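Local coordinates for protein putative ketosteroid isomerase (Parabacteroides distasonis ATCC 8503, PDB 3KE7) that has a SnoaL-like domain of the NTF2 clan and may act as a ketosteroid isomerase, with bicine occupying its pocket in this crystal structure, at residues E23-A28 and H74-I78; N87-F93 and C108-R114. All coordinates share one frame; numbering follows the deposited sequence.

Interaction 1: residues E23-A28 and H74-I78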
loop_
_atom_site.group_PDB
_atom_site.type_symbol
_atom_site.label_atom_id
_atom_site.label_comp_id
_atom_site.label_asym_id
_atom_site.label_seq_id
_atom_site.Cartn_x
_atom_site.Cartn_y
_atom_site.Cartn_z
ATOM N N GLU B 23 -14.218 -4.506 3.392
ATOM C CA GLU B 23 -13.127 -5.448 3.207
ATOM C C GLU B 23 -13.518 -6.814 3.730
ATOM O O GLU B 23 -13.304 -7.825 3.080
ATOM C CB GLU B 23 -11.848 -4.943 3.910
ATOM C CG GLU B 23 -10.608 -5.795 3.571
ATOM C CD GLU B 23 -10.003 -5.506 2.218
ATOM O OE1 GLU B 23 -10.436 -4.569 1.517
ATOM O OE2 GLU B 23 -9.006 -6.171 1.897
ATOM N N LYS B 24 -14.022 -6.857 4.960
ATOM C CA LYS B 24 -14.463 -8.144 5.550
ATOM C C LYS B 24 -15.539 -8.847 4.704
ATOM O O LYS B 24 -15.499 -10.066 4.525
ATOM C CB LYS B 24 -15.008 -7.927 6.955
ATOM C CG LYS B 24 -13.953 -7.601 8.020
ATOM C CD LYS B 24 -14.556 -7.532 9.393
ATOM C CE LYS B 24 -13.467 -7.220 10.425
ATOM N NZ LYS B 24 -14.049 -6.999 11.809
ATOM N N GLU B 25 -16.466 -8.064 4.166
ATOM C CA GLU B 25 -17.532 -8.585 3.283
ATOM C C GLU B 25 -16.925 -9.209 2.027
ATOM O O GLU B 25 -17.326 -10.267 1.605
ATOM C CB GLU B 25 -18.503 -7.478 2.920
ATOM C CG GLU B 25 -19.594 -7.956 1.980
ATOM C CD GLU B 25 -20.592 -6.898 1.637
ATOM O OE1 GLU B 25 -20.192 -5.729 1.428
ATOM O OE2 GLU B 25 -21.796 -7.250 1.558
ATOM N N ALA B 26 -15.961 -8.530 1.408
ATOM C CA ALA B 26 -15.352 -9.029 0.191
ATOM C C ALA B 26 -14.547 -10.303 0.492
ATOM O O ALA B 26 -14.501 -11.239 -0.294
ATOM C CB ALA B 26 -14.441 -7.945 -0.414
ATOM N N LEU B 27 -13.823 -10.295 1.609
ATOM C CA LEU B 27 -13.045 -11.461 1.975
ATOM C C LEU B 27 -13.863 -12.713 2.160
ATOM O O LEU B 27 -13.404 -13.817 1.809
ATOM C CB LEU B 27 -12.251 -11.197 3.276
ATOM C CG LEU B 27 -11.031 -10.284 3.060
ATOM C CD1 LEU B 27 -10.551 -9.762 4.364
ATOM C CD2 LEU B 27 -9.975 -11.057 2.317
ATOM N N ALA B 28 -15.015 -12.556 2.812
ATOM C CA ALA B 28 -15.905 -13.669 3.129
ATOM C C ALA B 28 -16.987 -13.894 2.075
ATOM O O ALA B 28 -17.799 -14.808 2.241
ATOM C CB ALA B 28 -16.533 -13.411 4.475
ATOM N N HIS B 74 -12.854 -19.293 7.486
ATOM C CA HIS B 74 -12.498 -18.499 8.656
ATOM C C HIS B 74 -11.161 -17.752 8.544
ATOM O O HIS B 74 -10.188 -18.233 7.946
ATOM C CB HIS B 74 -12.546 -19.324 9.923
ATOM C CG HIS B 74 -12.419 -18.497 11.163
ATOM N ND1 HIS B 74 -13.258 -17.438 11.433
ATOM C CD2 HIS B 74 -11.542 -18.554 12.187
ATOM C CE1 HIS B 74 -12.903 -16.880 12.578
ATOM N NE2 HIS B 74 -11.862 -17.536 13.053
ATOM N N PHE B 75 -11.163 -16.559 9.125
ATOM C CA PHE B 75 -10.021 -15.660 9.117
ATOM C C PHE B 75 -10.189 -14.660 10.227
ATOM O O PHE B 75 -11.296 -14.383 10.634
ATOM C CB PHE B 75 -9.885 -14.951 7.752
ATOM C CG PHE B 75 -11.100 -14.115 7.334
ATOM C CD1 PHE B 75 -11.344 -12.866 7.898
ATOM C CD2 PHE B 75 -11.966 -14.567 6.329
ATOM C CE1 PHE B 75 -12.449 -12.075 7.473
ATOM C CE2 PHE B 75 -13.066 -13.801 5.923
ATOM C CZ PHE B 75 -13.300 -12.544 6.497
ATOM N N ASP B 76 -9.059 -14.136 10.739
ATOM C CA ASP B 76 -9.027 -13.123 11.791
ATOM C C ASP B 76 -8.306 -11.879 11.232
ATOM O O ASP B 76 -7.128 -11.986 10.838
ATOM C CB ASP B 76 -8.200 -13.579 13.007
ATOM C CG ASP B 76 -8.774 -14.803 13.712
ATOM O OD1 ASP B 76 -10.017 -14.939 13.810
ATOM O OD2 ASP B 76 -7.957 -15.616 14.204
HETATM N N MSE B 77 -8.973 -10.718 11.275
HETATM C CA MSE B 77 -8.372 -9.444 10.849
HETATM C C MSE B 77 -7.738 -8.752 12.054
HETATM O O MSE B 77 -8.422 -8.326 12.991
HETATM C CB MSE B 77 -9.396 -8.547 10.141
HETATM C CG MSE B 77 -8.839 -7.171 9.747
HETATM SE SE MSE B 77 -10.131 -6.125 8.701
HETATM C CE MSE B 77 -10.203 -7.180 7.044
ATOM N N ILE B 78 -6.416 -8.552 11.987
ATOM C CA ILE B 78 -5.625 -8.122 13.095
ATOM C C ILE B 78 -5.256 -6.647 13.034
ATOM O O ILE B 78 -4.663 -6.211 12.034
ATOM C CB ILE B 78 -4.340 -8.990 13.115
ATOM C CG1 ILE B 78 -4.715 -10.472 13.327
ATOM C CG2 ILE B 78 -3.379 -8.517 14.169
ATOM C CD1 ILE B 78 -3.631 -11.466 12.930
#

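Interaction 2: residues N87-F93 and C108-R114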
loop_
_atom_site.group_PDB
_atom_site.type_symbol
_atom_site.label_atom_id
_atom_site.label_comp_id
_atom_site.label_asym_id
_atom_site.label_seq_id
_atom_site.Cartn_x
_atom_site.Cartn_y
_atom_site.Cartn_z
ATOM N N ASN B 87 -10.788 12.190 0.011
ATOM C CA ASN B 87 -11.480 11.151 -0.730
ATOM C C ASN B 87 -10.733 9.794 -0.773
ATOM O O ASN B 87 -11.053 8.951 -1.601
ATOM C CB ASN B 87 -11.789 11.626 -2.153
ATOM C CG ASN B 87 -10.549 11.787 -3.043
ATOM O OD1 ASN B 87 -9.412 11.967 -2.581
ATOM N ND2 ASN B 87 -10.789 11.706 -4.384
ATOM N N ILE B 88 -9.756 9.613 0.113
ATOM C CA ILE B 88 -8.963 8.376 0.189
ATOM C C ILE B 88 -9.048 7.784 1.600
ATOM O O ILE B 88 -9.053 8.507 2.626
ATOM C CB ILE B 88 -7.501 8.664 -0.111
ATOM C CG1 ILE B 88 -7.335 8.972 -1.604
ATOM C CG2 ILE B 88 -6.592 7.497 0.294
ATOM C CD1 ILE B 88 -7.457 7.767 -2.530
ATOM N N ALA B 89 -9.160 6.455 1.651
ATOM C CA ALA B 89 -9.025 5.729 2.907
ATOM C C ALA B 89 -7.985 4.661 2.688
ATOM O O ALA B 89 -8.121 3.841 1.769
ATOM C CB ALA B 89 -10.311 5.066 3.264
ATOM N N VAL B 90 -6.948 4.668 3.513
ATOM C CA VAL B 90 -5.899 3.636 3.466
ATOM C C VAL B 90 -6.177 2.644 4.578
ATOM O O VAL B 90 -6.132 3.024 5.755
ATOM C CB VAL B 90 -4.479 4.233 3.655
ATOM C CG1 VAL B 90 -3.382 3.131 3.491
ATOM C CG2 VAL B 90 -4.238 5.341 2.623
ATOM N N LEU B 91 -6.513 1.408 4.210
ATOM C CA LEU B 91 -6.771 0.322 5.167
ATOM C C LEU B 91 -5.573 -0.594 5.232
ATOM O O LEU B 91 -5.127 -1.141 4.217
ATOM C CB LEU B 91 -8.016 -0.456 4.751
ATOM C CG LEU B 91 -8.244 -1.770 5.487
ATOM C CD1 LEU B 91 -8.503 -1.554 7.004
ATOM C CD2 LEU B 91 -9.394 -2.551 4.814
ATOM N N THR B 92 -5.032 -0.750 6.410
ATOM C CA THR B 92 -3.909 -1.671 6.620
ATOM C C THR B 92 -4.293 -2.670 7.708
ATOM O O THR B 92 -4.956 -2.325 8.708
ATOM C CB THR B 92 -2.599 -0.953 7.000
ATOM O OG1 THR B 92 -2.848 -0.090 8.100
ATOM C CG2 THR B 92 -2.091 -0.105 5.814
ATOM N N PHE B 93 -3.882 -3.923 7.541
ATOM C CA PHE B 93 -4.184 -4.938 8.512
ATOM C C PHE B 93 -3.293 -6.163 8.283
ATOM O O PHE B 93 -2.655 -6.304 7.216
ATOM C CB PHE B 93 -5.678 -5.339 8.465
ATOM C CG PHE B 93 -6.177 -5.877 7.126
ATOM C CD1 PHE B 93 -6.615 -5.006 6.148
ATOM C CD2 PHE B 93 -6.278 -7.250 6.888
ATOM C CE1 PHE B 93 -7.082 -5.483 4.922
ATOM C CE2 PHE B 93 -6.767 -7.738 5.683
ATOM C CZ PHE B 93 -7.144 -6.825 4.688
ATOM N N CYS B 108 -1.644 -6.783 4.546
ATOM C CA CYS B 108 -2.453 -6.168 3.513
ATOM C C CYS B 108 -2.541 -4.653 3.614
ATOM O O CYS B 108 -2.829 -4.113 4.702
ATOM C CB CYS B 108 -3.864 -6.746 3.520
ATOM S SG CYS B 108 -4.896 -6.193 2.108
ATOM N N THR B 109 -2.343 -4.000 2.471
ATOM C CA THR B 109 -2.665 -2.610 2.298
ATOM C C THR B 109 -3.712 -2.484 1.193
ATOM O O THR B 109 -3.457 -2.906 0.046
ATOM C CB THR B 109 -1.463 -1.793 1.895
ATOM O OG1 THR B 109 -0.424 -1.979 2.847
ATOM C CG2 THR B 109 -1.820 -0.281 1.762
ATOM N N GLU B 110 -4.834 -1.864 1.488
ATOM C CA GLU B 110 -5.841 -1.517 0.508
ATOM C C GLU B 110 -5.946 0.005 0.490
ATOM O O GLU B 110 -5.937 0.645 1.573
ATOM C CB GLU B 110 -7.236 -2.080 0.865
ATOM C CG GLU B 110 -7.325 -3.531 1.080
ATOM C CD GLU B 110 -7.410 -4.320 -0.205
ATOM O OE1 GLU B 110 -7.101 -3.752 -1.262
ATOM O OE2 GLU B 110 -7.809 -5.532 -0.156
ATOM N N VAL B 111 -6.006 0.606 -0.696
ATOM C CA VAL B 111 -6.327 2.021 -0.794
ATOM C C VAL B 111 -7.696 2.118 -1.495
ATOM O O VAL B 111 -7.851 1.651 -2.604
ATOM C CB VAL B 111 -5.312 2.807 -1.560
ATOM C CG1 VAL B 111 -5.737 4.289 -1.564
ATOM C CG2 VAL B 111 -3.905 2.663 -0.921
ATOM N N TYR B 112 -8.676 2.736 -0.804
ATOM C CA TYR B 112 -10.010 2.991 -1.310
ATOM C C TYR B 112 -10.158 4.472 -1.635
ATOM O O TYR B 112 -9.602 5.338 -0.925
ATOM C CB TYR B 112 -11.076 2.663 -0.242
ATOM C CG TYR B 112 -11.383 1.196 0.011
ATOM C CD1 TYR B 112 -10.525 0.398 0.726
ATOM C CD2 TYR B 112 -12.580 0.646 -0.422
ATOM C CE1 TYR B 112 -10.840 -0.901 1.049
ATOM C CE2 TYR B 112 -12.898 -0.668 -0.154
ATOM C CZ TYR B 112 -12.019 -1.441 0.583
ATOM O OH TYR B 112 -12.359 -2.760 0.894
ATOM N N ARG B 113 -10.862 4.765 -2.718
ATOM C CA ARG B 113 -11.128 6.100 -3.162
ATOM C C ARG B 113 -12.615 6.282 -3.287
ATOM O O ARG B 113 -13.287 5.429 -3.872
ATOM C CB ARG B 113 -10.442 6.392 -4.517
ATOM C CG ARG B 113 -10.711 7.832 -5.081
ATOM C CD ARG B 113 -10.001 8.103 -6.400
ATOM N NE ARG B 113 -10.452 7.149 -7.391
ATOM C CZ ARG B 113 -9.694 6.588 -8.352
ATOM N NH1 ARG B 113 -8.399 6.893 -8.506
ATOM N NH2 ARG B 113 -10.233 5.678 -9.161
ATOM N N ARG B 114 -13.117 7.385 -2.742
ATOM C CA ARG B 114 -14.526 7.693 -2.812
ATOM C C ARG B 114 -14.781 8.351 -4.159
ATOM O O ARG B 114 -14.169 9.374 -4.460
ATOM C CB ARG B 114 -14.922 8.626 -1.661
ATOM C CG ARG B 114 -16.459 8.893 -1.619
ATOM C CD ARG B 114 -16.834 9.730 -0.400
ATOM N NE ARG B 114 -16.104 10.980 -0.438
ATOM C CZ ARG B 114 -15.612 11.623 0.623
ATOM N NH1 ARG B 114 -15.799 11.165 1.872
ATOM N NH2 ARG B 114 -14.916 12.736 0.427
#

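Interaction 1: residues E23-A28 and H74-I78
Leu27 and Met77 meet methyl to methyl, CD1 of Leu27 lying 3.7 Å from CE of Met77, with the two side chains crossing at about a right angle. Met77, present as selenomethionine, runs straight out from its strand and bends only at the last torsion (chi3 -68°), a turn that brings CE in among three helix residues. Besides Leu27, CE meets CG of Glu23 at 3.8 Å and CG of Lys24 at 3.9 Å. Nearer its backbone Leu27 meets Phe75: CB of Leu27 stands 3.6 Å from CZ of Phe75, approaching the ring obliquely. With CG set between its backbone N and carbonyl carbon (chi1 59°), Phe75 holds its ring out so that the CE2 and CZ end reaches Leu27 and Ala28.

Residues 23-28 of helix 15-28 run nearly antiparallel to 74-78 (158°), their axes 10.3 Å apart, packing a helix on the sheet as expected of the NTF2-like alpha+beta fold. No hydrogen bond joins the two segments, and alternate strand residues, Phe75 and Met77, make the contact. The buried part is formed by Glu23 and Leu27, which also touch Phe35 and Trp127; OE1 of Glu23 is hydrogen-bonded to Tyr112.

The solvent side differs in exposure and in how little is engaged, not in distance. Ala28, an exposed residue, touches Phe75 alone, its CB at the ring edge, near the ring plane, 3.8 Å from CE2. At the other end exposed Lys24 extends its aliphatic chain past Met77, its CE coming 3.9 Å from SE of Met77.

Interaction 2: residues N87-F93 and C108-R114
The carbonyl oxygen of Tyr112 is gripped twice by the neighbouring strand: Ala89 N donates to Tyr112 O at 2.8 Å, and Ile88 CA makes a CA-H...O contact with the same oxygen at 3.3 Å. Six further backbone bonds, including Arg114 N to Asn87 O at 2.8 Å, complete an antiparallel ladder in the hairpin of strands 88-99 and 102-114.

On the face of Ala89, Leu91 and Phe93, Cys108 lays its CB over the Phe93 ring, 3.7 Å from the centroid and 20° off the normal. With SG of Cys108 anti to the backbone N (chi1 -172°), the sulfur lies obliquely to the ring, beyond its edge, 3.5 Å from Phe93 CZ, a sulfur-aromatic contact. An alanine in place of Phe93 takes away the ring and would probably leave Cys108 beside a gap, without its CH-pi and sulfur-aromatic partner.

The opposite face pairs Ile88 CG2 with Val111 CG1 at 3.8 Å, while Thr109 OG1 is hydrogen-bonded to Gln124 and His126 of the second subunit and Arg113 forms salt bridges with Asp42 and Asp40. Main-chain bonding thus fixes the register, while the side chains make one face suited to the helix 15-28 and the other to the dimer partner.

Centred 15 Å apart, the two contacts touch through Glu23. The bond from its OE1 to OH of Tyr112 spans 2.7 Å, and its OE2 approaches OE2 of Glu110 at 2.5 Å; Phe93 CZ packs 3.4 Å from the same OE2. With Glu23 CB also 3.5 Å from Leu91 CD2, helix 15-28 lies against the face of the sheet formed by Leu91 and Phe93 of interaction 2. Strands 74-85 and 88-99 are neighbours in that sheet, and Phe93 also touches Met77. Interaction 1 borders the bicine pocket, the side chain of Leu27 about 4 Å from the ligand; interaction 2 lies further off, Phe93 about 7 Å away, but Cys108, like Leu27, packs on the pocket residue Trp127.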